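Local coordinates for protein UDP-galactopyranose mutase (Deinococcus radiodurans, PDB 3HDQ) that probably catalyses the FAD-dependent interconversion of UDP-galactopyranose and UDP-galactofuranose, here with oxidised flavin and bound substrate, at residues G41-E46 with Q379-F384; P84-T89 with R208-T213; A263-C268 with K347-L352; Y334-R339 with A366-Y371. One frame throughout, in Å; residues are numbered along the deposited sequence.

In the fold
Contacts 2 and 4 lie nearest the centre of the chain, about 11 and 10 Å from it, and both reach bound ligands: contact 2 meets the flavin through backbone bonds of Ile86 and the face of His85, and stacks His88 on Phe210, while contact 4 grips the substrate pyrophosphate with two tyrosines. Contact 1, about 17 Å out, is buried and apolar, joining helices 39-50 and 373-388. Contact 3, about 23 Å out, is a surface packing of aromatic and aliphatic groups on helix 340-355. That helix follows strand 320-336, which ends in contact 4, so contacts 3 and 4 neighbour each other without touching. Contacts 1 and 4 do touch, through Gln379 NE2 and Thr367 OG1, 3.2 Å apart in a probable hydrogen bond.

Contact 1. Residues G41-E46 with Q379-F384; sequences GSVLAE and QALATF
Val43 lays its CG1 methyl against the CB of Ala380, 3.6 Å away. The same methyl also meets a methyl one residue further on, with Leu381 CD2 at 3.7 Å, and the two branched side chains cross at about a right angle. CG1 can serve both because it stands anti to the backbone N (chi1 168°). Leu44 makes the other half of the contact: its CD2 rests 3.6 Å from Ala380 O, an oxygen already engaged by Phe384 N within its helix, and 3.8 Å from Phe384 CB. CD1 reaches Thr383 CG2 more loosely, at 4.2 Å. The segment axes approach to 8.8 Å at 36°, so the helices run in broadly the same direction. Helix 39-50 follows the first strand of the Rossmann-type fold, and Gly41 is the last glycine of what appears to be its GxGxxG pattern; just before it, Ala40 N is hydrogen-bonded to FAD. Replacing Leu44 with alanine would probably open a gap beside Ala380 and take away the methyls that touch Thr383 CG2 and Phe384 CB. Tyr97 of helix 92-99 packs on both Val43 and Leu381. Thr383 turns its hydroxyl back into its own helix, with OG1 3.1 Å from Gln379 O, and its methyl is the branch presented to Leu44.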
# COMPACT_ATOMS: atom_id res chain seq x y z
N GLY A 41 -3.46 -17.73 -3.36
CA GLY A 41 -4.24 -17.51 -2.16
C GLY A 41 -5.41 -16.54 -2.34
O GLY A 41 -6.51 -16.79 -1.84
N SER A 42 -5.17 -15.44 -3.04
CA SER A 42 -6.15 -14.37 -3.15
C SER A 42 -7.36 -14.76 -3.98
O SER A 42 -8.46 -14.35 -3.68
CB SER A 42 -5.50 -13.11 -3.73
OG SER A 42 -4.46 -12.67 -2.90
N VAL A 43 -7.14 -15.53 -5.04
CA VAL A 43 -8.26 -15.97 -5.87
C VAL A 43 -9.13 -16.92 -5.05
O VAL A 43 -10.35 -16.82 -5.08
CB VAL A 43 -7.79 -16.68 -7.15
CG1 VAL A 43 -8.98 -17.38 -7.83
CG2 VAL A 43 -7.15 -15.69 -8.10
N LEU A 44 -8.51 -17.83 -4.31
CA LEU A 44 -9.27 -18.74 -3.46
C LEU A 44 -9.92 -18.00 -2.27
O LEU A 44 -11.04 -18.33 -1.85
CB LEU A 44 -8.42 -19.92 -3.02
CG LEU A 44 -8.35 -21.03 -4.08
CD1 LEU A 44 -7.08 -21.87 -3.96
CD2 LEU A 44 -9.60 -21.93 -4.00
N ALA A 45 -9.24 -16.99 -1.75
CA ALA A 45 -9.84 -16.19 -0.69
C ALA A 45 -11.09 -15.48 -1.21
O ALA A 45 -12.12 -15.44 -0.53
CB ALA A 45 -8.85 -15.19 -0.13
N GLU A 46 -11.01 -14.94 -2.42
CA GLU A 46 -12.14 -14.22 -3.00
C GLU A 46 -13.33 -15.14 -3.29
O GLU A 46 -14.47 -14.83 -2.94
CB GLU A 46 -11.72 -13.46 -4.27
CG GLU A 46 -12.81 -12.58 -4.86
CD GLU A 46 -13.75 -13.34 -5.79
OE1 GLU A 46 -13.28 -14.23 -6.53
OE2 GLU A 46 -14.96 -13.04 -5.79
N GLN A 379 -5.62 -22.36 -12.16
CA GLN A 379 -5.45 -23.43 -11.17
C GLN A 379 -6.32 -23.17 -9.94
O GLN A 379 -7.01 -24.06 -9.45
CB GLN A 379 -3.98 -23.59 -10.75
CG GLN A 379 -3.68 -24.90 -10.02
CD GLN A 379 -2.29 -24.95 -9.39
OE1 GLN A 379 -1.81 -23.96 -8.83
NE2 GLN A 379 -1.64 -26.11 -9.47
N ALA A 380 -6.28 -21.93 -9.45
CA ALA A 380 -7.03 -21.56 -8.25
C ALA A 380 -8.55 -21.67 -8.46
O ALA A 380 -9.27 -22.15 -7.58
CB ALA A 380 -6.64 -20.15 -7.79
N LEU A 381 -9.03 -21.24 -9.63
CA LEU A 381 -10.45 -21.32 -9.95
C LEU A 381 -10.88 -22.78 -10.00
O LEU A 381 -11.97 -23.12 -9.55
CB LEU A 381 -10.77 -20.65 -11.29
CG LEU A 381 -10.56 -19.13 -11.33
CD1 LEU A 381 -10.81 -18.60 -12.73
CD2 LEU A 381 -11.45 -18.44 -10.31
N ALA A 382 -10.03 -23.63 -10.57
CA ALA A 382 -10.36 -25.05 -10.69
C ALA A 382 -10.33 -25.74 -9.33
O ALA A 382 -11.11 -26.65 -9.08
CB ALA A 382 -9.42 -25.74 -11.69
N THR A 383 -9.42 -25.31 -8.46
CA THR A 383 -9.37 -25.83 -7.11
C THR A 383 -10.64 -25.44 -6.36
O THR A 383 -11.18 -26.24 -5.59
CB THR A 383 -8.12 -25.34 -6.34
OG1 THR A 383 -6.95 -25.87 -6.96
CG2 THR A 383 -8.15 -25.79 -4.90
N PHE A 384 -11.13 -24.23 -6.59
CA PHE A 384 -12.35 -23.76 -5.93
C PHE A 384 -13.54 -24.65 -6.29
O PHE A 384 -14.28 -25.08 -5.42
CB PHE A 384 -12.65 -22.30 -6.26
CG PHE A 384 -13.98 -21.82 -5.74
CD1 PHE A 384 -14.23 -21.78 -4.37
CD2 PHE A 384 -14.98 -21.42 -6.62
CE1 PHE A 384 -15.46 -21.34 -3.89
CE2 PHE A 384 -16.21 -20.98 -6.16
CZ PHE A 384 -16.45 -20.94 -4.79

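Contact 2. Residues P84-T89 with R208-T213; sequences PHIFHT and RYFADT. With FAD (flavin-adenine dinucleotide), chain L.
The imidazole of His88 lies face to face with the ring of Phe210, centroids 3.6 Å apart and planes at 14°, and Tyr209 CB lies over the opposite face of the phenylalanine. At the edge of His88, in the ring plane, sits Asp212 OD1. The bond from ND1 of His88 to OD1 of Asp212 is short and nearly straight (2.6 Å, 168°), though the nitrogen meets this oxygen from above the carboxylate plane. His88 CG takes the crowded position between backbone N and carbonyl carbon (chi1 61°), turning the ring toward both partners. In its place, a leucine would probably leave Asp212 OD1 without its N-H donor and Phe210 without a flat stacking partner. Ile86 CG2 touches Phe210 CE1 at 4.0 Å, while its backbone pairs with the flavin: Ile86 N donates to FAD O4 at 2.9 Å, and FAD N3 returns a bond to Ile86 O at 2.9 Å. His85 places one ring face on the isoalloxazine and bonds through NE2 to FAD O2' at 3.1 Å. Beyond the stack, Thr89 pairs by its backbone with Tyr214, joining strands 88-89 and 214-218; its OG1 bonds Asp374 of helix 373-388, and Phe87 packs on helix 92-99.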
# COMPACT_ATOMS: atom_id res chain seq x y z
N PRO A 84 9.79 -7.77 -13.50
CA PRO A 84 8.69 -7.37 -14.38
C PRO A 84 7.60 -8.44 -14.43
O PRO A 84 7.90 -9.60 -14.69
CB PRO A 84 9.36 -7.26 -15.74
CG PRO A 84 10.52 -8.22 -15.67
CD PRO A 84 10.99 -8.18 -14.25
N HIS A 85 6.36 -8.05 -14.17
CA HIS A 85 5.22 -8.95 -14.36
C HIS A 85 4.27 -8.46 -15.46
O HIS A 85 3.56 -7.47 -15.29
CB HIS A 85 4.47 -9.13 -13.04
CG HIS A 85 5.21 -10.00 -12.07
ND1 HIS A 85 6.48 -9.71 -11.63
CD2 HIS A 85 4.86 -11.17 -11.48
CE1 HIS A 85 6.89 -10.66 -10.81
NE2 HIS A 85 5.93 -11.55 -10.70
N ILE A 86 4.28 -9.16 -16.59
CA ILE A 86 3.44 -8.79 -17.73
C ILE A 86 2.26 -9.77 -17.83
O ILE A 86 2.46 -10.98 -18.02
CB ILE A 86 4.25 -8.77 -19.06
CG1 ILE A 86 5.37 -7.72 -19.05
CG2 ILE A 86 3.34 -8.47 -20.24
CD1 ILE A 86 6.59 -8.10 -18.27
N PHE A 87 1.04 -9.28 -17.70
CA PHE A 87 -0.10 -10.18 -17.73
C PHE A 87 -0.48 -10.59 -19.15
O PHE A 87 -0.60 -9.75 -20.04
CB PHE A 87 -1.34 -9.64 -17.00
CG PHE A 87 -2.47 -10.62 -16.98
CD1 PHE A 87 -2.50 -11.64 -16.04
CD2 PHE A 87 -3.48 -10.57 -17.94
CE1 PHE A 87 -3.53 -12.58 -16.04
CE2 PHE A 87 -4.51 -11.50 -17.94
CZ PHE A 87 -4.53 -12.51 -16.99
N HIS A 88 -0.67 -11.89 -19.35
CA HIS A 88 -1.06 -12.39 -20.66
C HIS A 88 -1.83 -13.69 -20.53
O HIS A 88 -1.49 -14.54 -19.72
CB HIS A 88 0.16 -12.60 -21.57
CG HIS A 88 1.15 -13.58 -21.04
ND1 HIS A 88 1.14 -14.91 -21.41
CD2 HIS A 88 2.17 -13.44 -20.16
CE1 HIS A 88 2.12 -15.54 -20.78
NE2 HIS A 88 2.75 -14.67 -20.01
N THR A 89 -2.87 -13.86 -21.32
CA THR A 89 -3.56 -15.14 -21.30
C THR A 89 -4.27 -15.45 -22.61
O THR A 89 -4.56 -14.55 -23.41
CB THR A 89 -4.56 -15.23 -20.14
OG1 THR A 89 -5.04 -16.57 -20.01
CG2 THR A 89 -5.73 -14.28 -20.37
N ARG A 208 6.43 -9.74 -30.79
CA ARG A 208 5.89 -9.82 -29.43
C ARG A 208 6.49 -11.01 -28.70
O ARG A 208 6.76 -12.05 -29.29
CB ARG A 208 4.38 -9.98 -29.42
CG ARG A 208 3.60 -8.88 -30.08
CD ARG A 208 2.72 -9.53 -31.10
NE ARG A 208 1.36 -9.71 -30.63
CZ ARG A 208 0.57 -10.67 -31.06
NH1 ARG A 208 1.02 -11.57 -31.92
NH2 ARG A 208 -0.67 -10.76 -30.60
N TYR A 209 6.66 -10.85 -27.40
CA TYR A 209 7.18 -11.94 -26.61
C TYR A 209 6.10 -12.99 -26.43
O TYR A 209 6.40 -14.17 -26.30
CB TYR A 209 7.69 -11.42 -25.28
CG TYR A 209 8.72 -12.31 -24.67
CD1 TYR A 209 9.97 -12.47 -25.26
CD2 TYR A 209 8.45 -13.00 -23.49
CE1 TYR A 209 10.91 -13.29 -24.69
CE2 TYR A 209 9.38 -13.82 -22.93
CZ TYR A 209 10.61 -13.97 -23.52
OH TYR A 209 11.54 -14.79 -22.93
N PHE A 210 4.84 -12.55 -26.45
CA PHE A 210 3.70 -13.46 -26.35
C PHE A 210 2.77 -13.25 -27.52
O PHE A 210 2.60 -12.12 -27.98
CB PHE A 210 2.89 -13.21 -25.07
CG PHE A 210 3.73 -13.08 -23.84
CD1 PHE A 210 3.89 -11.85 -23.21
CD2 PHE A 210 4.38 -14.18 -23.31
CE1 PHE A 210 4.68 -11.72 -22.08
CE2 PHE A 210 5.17 -14.06 -22.17
CZ PHE A 210 5.32 -12.83 -21.55
N ALA A 211 2.13 -14.33 -27.96
CA ALA A 211 1.14 -14.25 -29.02
C ALA A 211 -0.27 -14.48 -28.50
O ALA A 211 -1.20 -14.66 -29.28
CB ALA A 211 1.46 -15.25 -30.14
N ASP A 212 -0.42 -14.48 -27.18
CA ASP A 212 -1.72 -14.74 -26.56
C ASP A 212 -2.78 -13.74 -27.02
O ASP A 212 -2.46 -12.61 -27.40
CB ASP A 212 -1.62 -14.63 -25.03
CG ASP A 212 -0.49 -15.47 -24.42
OD1 ASP A 212 -0.54 -15.70 -23.19
OD2 ASP A 212 0.43 -15.89 -25.14
N THR A 213 -4.04 -14.16 -26.94
CA THR A 213 -5.21 -13.34 -27.28
C THR A 213 -5.42 -12.09 -26.40
O THR A 213 -5.72 -11.00 -26.90
CB THR A 213 -6.49 -14.20 -27.24
OG1 THR A 213 -6.29 -15.39 -28.01
CG2 THR A 213 -7.70 -13.44 -27.79
PA FAD L . 3.48 -16.33 -4.95
O1A FAD L . 3.40 -15.05 -5.56
O2A FAD L . 4.83 -16.69 -4.82
O5B FAD L . 2.82 -16.20 -3.56
C5B FAD L . 2.91 -17.13 -2.56
C4B FAD L . 2.92 -16.39 -1.26
O4B FAD L . 3.00 -17.27 -0.21
C3B FAD L . 4.17 -15.54 -1.19
O3B FAD L . 3.90 -14.18 -1.14
C2B FAD L . 4.84 -15.98 0.07
O2B FAD L . 5.29 -14.87 0.76
C1B FAD L . 3.74 -16.70 0.80
N9A FAD L . 4.28 -17.66 1.76
C8A FAD L . 5.14 -18.66 1.55
N7A FAD L . 5.38 -19.29 2.68
C5A FAD L . 4.69 -18.70 3.63
C6A FAD L . 4.56 -18.92 4.99
N6A FAD L . 5.07 -19.97 5.54
N1A FAD L . 3.76 -18.13 5.73
C2A FAD L . 3.09 -17.11 5.15
N3A FAD L . 3.22 -16.90 3.83
C4A FAD L . 4.01 -17.66 3.08
N1 FAD L . 4.02 -14.36 -14.74
C2 FAD L . 3.39 -13.88 -15.83
O2 FAD L . 2.32 -14.29 -16.15
N3 FAD L . 4.00 -12.92 -16.54
C4 FAD L . 5.21 -12.45 -16.16
O4 FAD L . 5.76 -11.60 -16.78
C4X FAD L . 5.82 -12.95 -15.08
N5 FAD L . 7.04 -12.49 -14.72
C5X FAD L . 7.65 -12.99 -13.63
C6 FAD L . 8.88 -12.49 -13.27
C7 FAD L . 9.51 -12.99 -12.17
C7M FAD L . 10.84 -12.48 -11.78
C8 FAD L . 8.92 -13.97 -11.42
C8M FAD L . 9.65 -14.48 -10.24
C9 FAD L . 7.68 -14.45 -11.78
C9A FAD L . 7.04 -13.97 -12.89
N10 FAD L . 5.80 -14.44 -13.26
C10 FAD L . 5.22 -13.92 -14.36
C1' FAD L . 5.16 -15.58 -12.56
C2' FAD L . 4.29 -15.16 -11.39
O2' FAD L . 5.14 -14.55 -10.49
C3' FAD L . 3.61 -16.33 -10.70
O3' FAD L . 2.71 -17.01 -11.46
C4' FAD L . 2.68 -15.84 -9.65
O4' FAD L . 3.22 -14.63 -9.23
C5' FAD L . 2.60 -16.88 -8.57
O5' FAD L . 1.49 -16.82 -7.76
P FAD L . 1.46 -17.67 -6.47
O1P FAD L . 0.36 -17.27 -5.68
O2P FAD L . 1.28 -19.02 -6.87
O3P FAD L . 2.82 -17.50 -5.74

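Contact 3. Residues A263-C268 with K347-L352; sequences AFFDFC and KKYEAL
Phe265 (chi1 -66°) and Tyr349 (chi1 -80°) both hold CG anti to their own carbonyl carbon, which sends the two side chains past each other in opposite directions and brings Phe265 CB against the tyrosine edge, 4.0 Å from Tyr349 CE2. Leu352, one helical turn beyond Tyr349, covers a face of the Phe265 ring: its CB stands 3.8 Å from the ring centroid of Phe265 and 11° off the normal, a CH-pi contact over the middle of the ring. The opposite face takes Phe264 CD2, so the phenylalanine is sandwiched. Cys268 SG adds to the patch, touching Leu352 CD1 at 3.6 Å and approaching the Tyr349 ring obliquely, with the sulfur 5.4 Å from that centroid. The tyrosine hydroxyl passes alongside the backbone of Phe267, its OH 3.2 Å from Phe267 C, but finds its polar partners just beyond, at Gly270 O and Tyr269 N. Tyr269 also meets the Tyr349 ring edge-to-face. This is surface packing that fastens helix 340-355 to the turn after helix 261-264. That turn is a Schellman motif, with Phe267 N bonded to Asp262 O, and Asp266, the C-prime residue at positive phi, with its N 3.1 Å from Ala263 O.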
# COMPACT_ATOMS: atom_id res chain seq x y z
N ALA A 263 9.25 -27.14 2.51
CA ALA A 263 9.22 -26.48 3.82
C ALA A 263 8.00 -26.88 4.63
O ALA A 263 8.08 -26.99 5.85
CB ALA A 263 9.27 -24.96 3.66
N PHE A 264 6.87 -27.08 3.96
CA PHE A 264 5.66 -27.45 4.68
C PHE A 264 5.89 -28.77 5.42
O PHE A 264 5.39 -28.96 6.53
CB PHE A 264 4.48 -27.57 3.72
CG PHE A 264 3.18 -27.85 4.41
CD1 PHE A 264 2.39 -26.81 4.87
CD2 PHE A 264 2.75 -29.15 4.61
CE1 PHE A 264 1.19 -27.07 5.51
CE2 PHE A 264 1.56 -29.41 5.24
CZ PHE A 264 0.78 -28.37 5.70
N PHE A 265 6.65 -29.66 4.80
CA PHE A 265 6.90 -30.96 5.38
C PHE A 265 8.31 -31.03 5.96
O PHE A 265 8.97 -32.08 5.94
CB PHE A 265 6.66 -32.06 4.33
CG PHE A 265 5.22 -32.18 3.90
CD1 PHE A 265 4.81 -31.75 2.65
CD2 PHE A 265 4.27 -32.74 4.75
CE1 PHE A 265 3.48 -31.86 2.25
CE2 PHE A 265 2.93 -32.86 4.36
CZ PHE A 265 2.55 -32.42 3.11
N ASP A 266 8.78 -29.90 6.49
CA ASP A 266 10.03 -29.83 7.24
C ASP A 266 11.23 -30.43 6.50
O ASP A 266 12.12 -31.01 7.13
CB ASP A 266 9.88 -30.51 8.61
CG ASP A 266 8.90 -29.78 9.53
OD1 ASP A 266 8.79 -28.54 9.45
OD2 ASP A 266 8.25 -30.46 10.36
N PHE A 267 11.25 -30.30 5.18
CA PHE A 267 12.36 -30.80 4.37
C PHE A 267 12.69 -32.26 4.70
O PHE A 267 13.84 -32.68 4.61
CB PHE A 267 13.59 -29.90 4.55
CG PHE A 267 13.28 -28.43 4.45
CD1 PHE A 267 13.15 -27.81 3.21
CD2 PHE A 267 13.10 -27.66 5.59
CE1 PHE A 267 12.86 -26.45 3.11
CE2 PHE A 267 12.81 -26.30 5.51
CZ PHE A 267 12.68 -25.69 4.27
N CYS A 268 11.66 -33.02 5.07
CA CYS A 268 11.84 -34.41 5.48
C CYS A 268 12.45 -35.32 4.41
O CYS A 268 12.93 -36.41 4.71
CB CYS A 268 10.52 -35.00 6.02
SG CYS A 268 9.25 -35.35 4.79
N LYS A 347 7.76 -35.56 -6.51
CA LYS A 347 6.83 -36.68 -6.49
C LYS A 347 6.62 -37.21 -5.06
O LYS A 347 5.51 -37.58 -4.67
CB LYS A 347 7.37 -37.79 -7.38
CG LYS A 347 6.37 -38.31 -8.41
CD LYS A 347 6.08 -37.24 -9.46
CE LYS A 347 5.93 -37.84 -10.86
NZ LYS A 347 4.79 -38.80 -10.97
N LYS A 348 7.70 -37.24 -4.28
CA LYS A 348 7.64 -37.74 -2.91
C LYS A 348 6.88 -36.77 -2.01
O LYS A 348 6.10 -37.19 -1.15
CB LYS A 348 9.05 -37.95 -2.37
CG LYS A 348 9.98 -38.68 -3.33
CD LYS A 348 10.05 -40.15 -3.02
CE LYS A 348 10.85 -40.36 -1.75
NZ LYS A 348 12.00 -39.41 -1.74
N TYR A 349 7.12 -35.47 -2.19
CA TYR A 349 6.44 -34.46 -1.38
C TYR A 349 4.97 -34.40 -1.76
O TYR A 349 4.11 -34.16 -0.91
CB TYR A 349 7.09 -33.08 -1.55
CG TYR A 349 8.34 -32.91 -0.71
CD1 TYR A 349 9.59 -32.75 -1.31
CD2 TYR A 349 8.26 -32.90 0.67
CE1 TYR A 349 10.73 -32.58 -0.53
CE2 TYR A 349 9.40 -32.74 1.45
CZ TYR A 349 10.62 -32.58 0.85
OH TYR A 349 11.74 -32.43 1.64
N GLU A 350 4.71 -34.65 -3.03
CA GLU A 350 3.36 -34.65 -3.58
C GLU A 350 2.50 -35.76 -2.98
O GLU A 350 1.30 -35.58 -2.77
CB GLU A 350 3.43 -34.79 -5.10
CG GLU A 350 2.08 -34.84 -5.80
CD GLU A 350 2.21 -34.91 -7.32
OE1 GLU A 350 1.32 -34.38 -8.02
OE2 GLU A 350 3.20 -35.47 -7.82
N ALA A 351 3.11 -36.92 -2.72
CA ALA A 351 2.41 -38.02 -2.08
C ALA A 351 2.03 -37.62 -0.66
O ALA A 351 0.93 -37.94 -0.20
CB ALA A 351 3.27 -39.28 -2.06
N LEU A 352 2.93 -36.93 0.02
CA LEU A 352 2.63 -36.38 1.34
C LEU A 352 1.48 -35.37 1.24
O LEU A 352 0.52 -35.45 2.00
CB LEU A 352 3.87 -35.73 1.96
CG LEU A 352 4.93 -36.69 2.48
CD1 LEU A 352 6.06 -35.92 3.14
CD2 LEU A 352 4.30 -37.70 3.45

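Contact 4. Residues Y334-R339 with A366-Y371; sequences YYPVPR and ATYRYY. With GDU (galactose-uridine-5'-diphosphate), chain K.
Tyr368 sets one ring face on Pro336, whose CB lies 3.5 Å from the tyrosine ring centroid and 11° off its normal, a CH-pi contact over the centre. The proline belongs to the end of strand 320-336, just after a classic beta bulge that sets Tyr334 and Tyr335 together opposite Arg275 of strand 274-284. The hydroxyl of Tyr368 reaches on to the next residue and accepts a nearly straight bond from the backbone: Val337 N to Tyr368 OH is 3.2 Å. The same hydroxyl is also bonded to Pro273 O, so two backbone groups fix the far end of the ring. At Arg369 the backbone takes over, its C 3.7 Å from Pro336 CG. Tyr370, centre of an inverse gamma turn, has CG anti to its backbone N (chi1 -165°) and carries its ring to the substrate. The edge of Tyr335 points at the face of Tyr370 in an offset edge-to-face pair, centroids 5.7 Å apart and planes at 89°. Both hydroxyls then donate to different oxygens of one phosphate, that next to the galactose: Tyr335 OH to GDU O1B at 2.8 Å, and Tyr370 OH to GDU O2B at 2.8 Å. Arg198 adds a cation-pi contact to Tyr370. Tyr371 O is hydrogen-bonded to the ribityl hydroxyl O3' of FAD, while its hydroxyl receives a weak bond of 3.3 Å from Arg369 NH1 to Tyr371 OH.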
# COMPACT_ATOMS: atom_id res chain seq x y z
N TYR A 334 11.59 -18.54 -6.18
CA TYR A 334 10.76 -17.94 -7.23
C TYR A 334 10.47 -18.91 -8.39
O TYR A 334 9.45 -18.78 -9.05
CB TYR A 334 11.41 -16.68 -7.81
CG TYR A 334 11.62 -15.55 -6.82
CD1 TYR A 334 12.86 -14.96 -6.67
CD2 TYR A 334 10.57 -15.08 -6.03
CE1 TYR A 334 13.07 -13.94 -5.78
CE2 TYR A 334 10.77 -14.05 -5.13
CZ TYR A 334 12.03 -13.48 -5.01
OH TYR A 334 12.25 -12.45 -4.12
N TYR A 335 11.37 -19.86 -8.62
CA TYR A 335 11.23 -20.80 -9.73
C TYR A 335 11.44 -22.24 -9.27
O TYR A 335 12.45 -22.54 -8.64
CB TYR A 335 12.31 -20.56 -10.79
CG TYR A 335 12.34 -19.20 -11.46
CD1 TYR A 335 12.98 -18.12 -10.86
CD2 TYR A 335 11.78 -19.01 -12.72
CE1 TYR A 335 13.04 -16.89 -11.48
CE2 TYR A 335 11.83 -17.78 -13.34
CZ TYR A 335 12.46 -16.73 -12.72
OH TYR A 335 12.51 -15.51 -13.34
N PRO A 336 10.51 -23.14 -9.62
CA PRO A 336 10.88 -24.55 -9.54
C PRO A 336 11.97 -24.81 -10.59
O PRO A 336 12.09 -24.01 -11.52
CB PRO A 336 9.60 -25.29 -9.95
CG PRO A 336 8.53 -24.25 -10.05
CD PRO A 336 9.21 -22.94 -10.28
N VAL A 337 12.72 -25.89 -10.44
CA VAL A 337 13.80 -26.22 -11.36
C VAL A 337 13.51 -27.52 -12.12
O VAL A 337 13.99 -28.59 -11.74
CB VAL A 337 15.14 -26.34 -10.60
CG1 VAL A 337 16.30 -26.58 -11.55
CG2 VAL A 337 15.38 -25.08 -9.75
N PRO A 338 12.73 -27.44 -13.21
CA PRO A 338 12.28 -28.66 -13.89
C PRO A 338 13.44 -29.47 -14.48
O PRO A 338 14.11 -29.04 -15.42
CB PRO A 338 11.35 -28.11 -15.00
CG PRO A 338 11.01 -26.72 -14.56
CD PRO A 338 12.24 -26.23 -13.89
N ARG A 339 13.68 -30.64 -13.90
CA ARG A 339 14.65 -31.63 -14.39
C ARG A 339 14.36 -32.91 -13.63
O ARG A 339 13.78 -32.86 -12.54
CB ARG A 339 16.09 -31.17 -14.16
CG ARG A 339 16.42 -30.89 -12.72
CD ARG A 339 17.73 -30.13 -12.60
NE ARG A 339 18.87 -30.84 -13.19
CZ ARG A 339 19.94 -31.20 -12.50
NH1 ARG A 339 20.01 -30.93 -11.21
NH2 ARG A 339 20.95 -31.84 -13.09
N ALA A 366 3.80 -24.26 -4.31
CA ALA A 366 3.19 -25.35 -3.58
C ALA A 366 3.01 -26.61 -4.43
O ALA A 366 3.00 -27.73 -3.89
CB ALA A 366 1.86 -24.87 -3.00
N THR A 367 2.85 -26.44 -5.74
CA THR A 367 2.70 -27.58 -6.63
C THR A 367 3.88 -27.72 -7.57
O THR A 367 3.86 -28.53 -8.50
CB THR A 367 1.37 -27.55 -7.44
OG1 THR A 367 1.38 -26.46 -8.39
CG2 THR A 367 0.19 -27.39 -6.51
N TYR A 368 4.92 -26.93 -7.33
CA TYR A 368 6.18 -27.05 -8.07
C TYR A 368 5.96 -27.01 -9.58
O TYR A 368 6.44 -27.86 -10.33
CB TYR A 368 6.92 -28.33 -7.66
CG TYR A 368 8.43 -28.26 -7.80
CD1 TYR A 368 9.18 -27.38 -7.03
CD2 TYR A 368 9.11 -29.09 -8.69
CE1 TYR A 368 10.54 -27.31 -7.15
CE2 TYR A 368 10.49 -29.03 -8.82
CZ TYR A 368 11.20 -28.13 -8.04
OH TYR A 368 12.57 -28.05 -8.14
N ARG A 369 5.21 -26.01 -10.02
CA ARG A 369 4.90 -25.85 -11.43
C ARG A 369 5.36 -24.48 -11.94
O ARG A 369 5.13 -23.47 -11.30
CB ARG A 369 3.40 -26.06 -11.66
CG ARG A 369 2.99 -27.52 -11.44
CD ARG A 369 1.53 -27.74 -11.71
NE ARG A 369 1.05 -29.02 -11.21
CZ ARG A 369 -0.23 -29.39 -11.25
NH1 ARG A 369 -1.14 -28.57 -11.75
NH2 ARG A 369 -0.60 -30.57 -10.77
N TYR A 370 6.06 -24.48 -13.08
CA TYR A 370 6.59 -23.24 -13.67
C TYR A 370 5.45 -22.47 -14.35
O TYR A 370 5.38 -22.40 -15.58
CB TYR A 370 7.73 -23.58 -14.66
CG TYR A 370 8.63 -22.43 -15.12
CD1 TYR A 370 8.26 -21.09 -14.96
CD2 TYR A 370 9.84 -22.68 -15.76
CE1 TYR A 370 9.08 -20.05 -15.40
CE2 TYR A 370 10.67 -21.65 -16.21
CZ TYR A 370 10.28 -20.33 -16.02
OH TYR A 370 11.09 -19.30 -16.45
N TYR A 371 4.55 -21.90 -13.54
CA TYR A 371 3.31 -21.30 -14.03
C TYR A 371 3.38 -19.78 -14.17
O TYR A 371 3.97 -19.09 -13.34
CB TYR A 371 2.14 -21.64 -13.10
CG TYR A 371 1.43 -22.94 -13.40
CD1 TYR A 371 1.74 -23.68 -14.53
CD2 TYR A 371 0.42 -23.42 -12.56
CE1 TYR A 371 1.08 -24.85 -14.81
CE2 TYR A 371 -0.25 -24.60 -12.84
CZ TYR A 371 0.09 -25.31 -13.97
OH TYR A 371 -0.55 -26.50 -14.29
N1 GDU K . 15.63 -18.21 -22.47
C2 GDU K . 16.72 -17.89 -22.99
N3 GDU K . 17.21 -16.88 -23.56
C4 GDU K . 16.35 -15.84 -23.63
C5 GDU K . 14.99 -16.03 -23.05
C6 GDU K . 14.69 -17.22 -22.48
O2 GDU K . 17.66 -18.95 -22.91
O4 GDU K . 16.68 -14.77 -24.12
C1D GDU K . 15.36 -19.48 -21.85
C2D GDU K . 15.85 -19.70 -20.39
O2D GDU K . 16.09 -21.07 -20.11
C3D GDU K . 14.68 -19.14 -19.62
C4D GDU K . 13.54 -19.81 -20.40
O4D GDU K . 13.96 -19.80 -21.76
O3D GDU K . 14.74 -19.53 -18.25
C5D GDU K . 12.14 -19.32 -20.09
O5D GDU K . 12.15 -17.94 -20.49
PA GDU K . 11.26 -16.83 -19.77
O1A GDU K . 11.27 -15.61 -20.63
O2A GDU K . 9.88 -17.34 -19.68
O3A GDU K . 11.90 -16.42 -18.38
PB GDU K . 11.04 -15.85 -17.17
O1B GDU K . 12.08 -15.68 -16.13
O2B GDU K . 10.00 -16.75 -16.61
O3B GDU K . 10.42 -14.40 -17.45
C1' GDU K . 9.36 -13.64 -16.83
C2' GDU K . 8.01 -14.06 -17.45
C3' GDU K . 8.22 -14.04 -18.98
C4' GDU K . 8.39 -12.55 -19.41
C5' GDU K . 9.53 -11.92 -18.55
C6' GDU K . 9.61 -10.37 -18.68
O2' GDU K . 7.57 -15.34 -16.94
O3' GDU K . 7.09 -14.68 -19.62
O4' GDU K . 7.13 -11.88 -19.20
O5' GDU K . 9.61 -12.24 -17.14
O6' GDU K . 10.64 -9.94 -19.60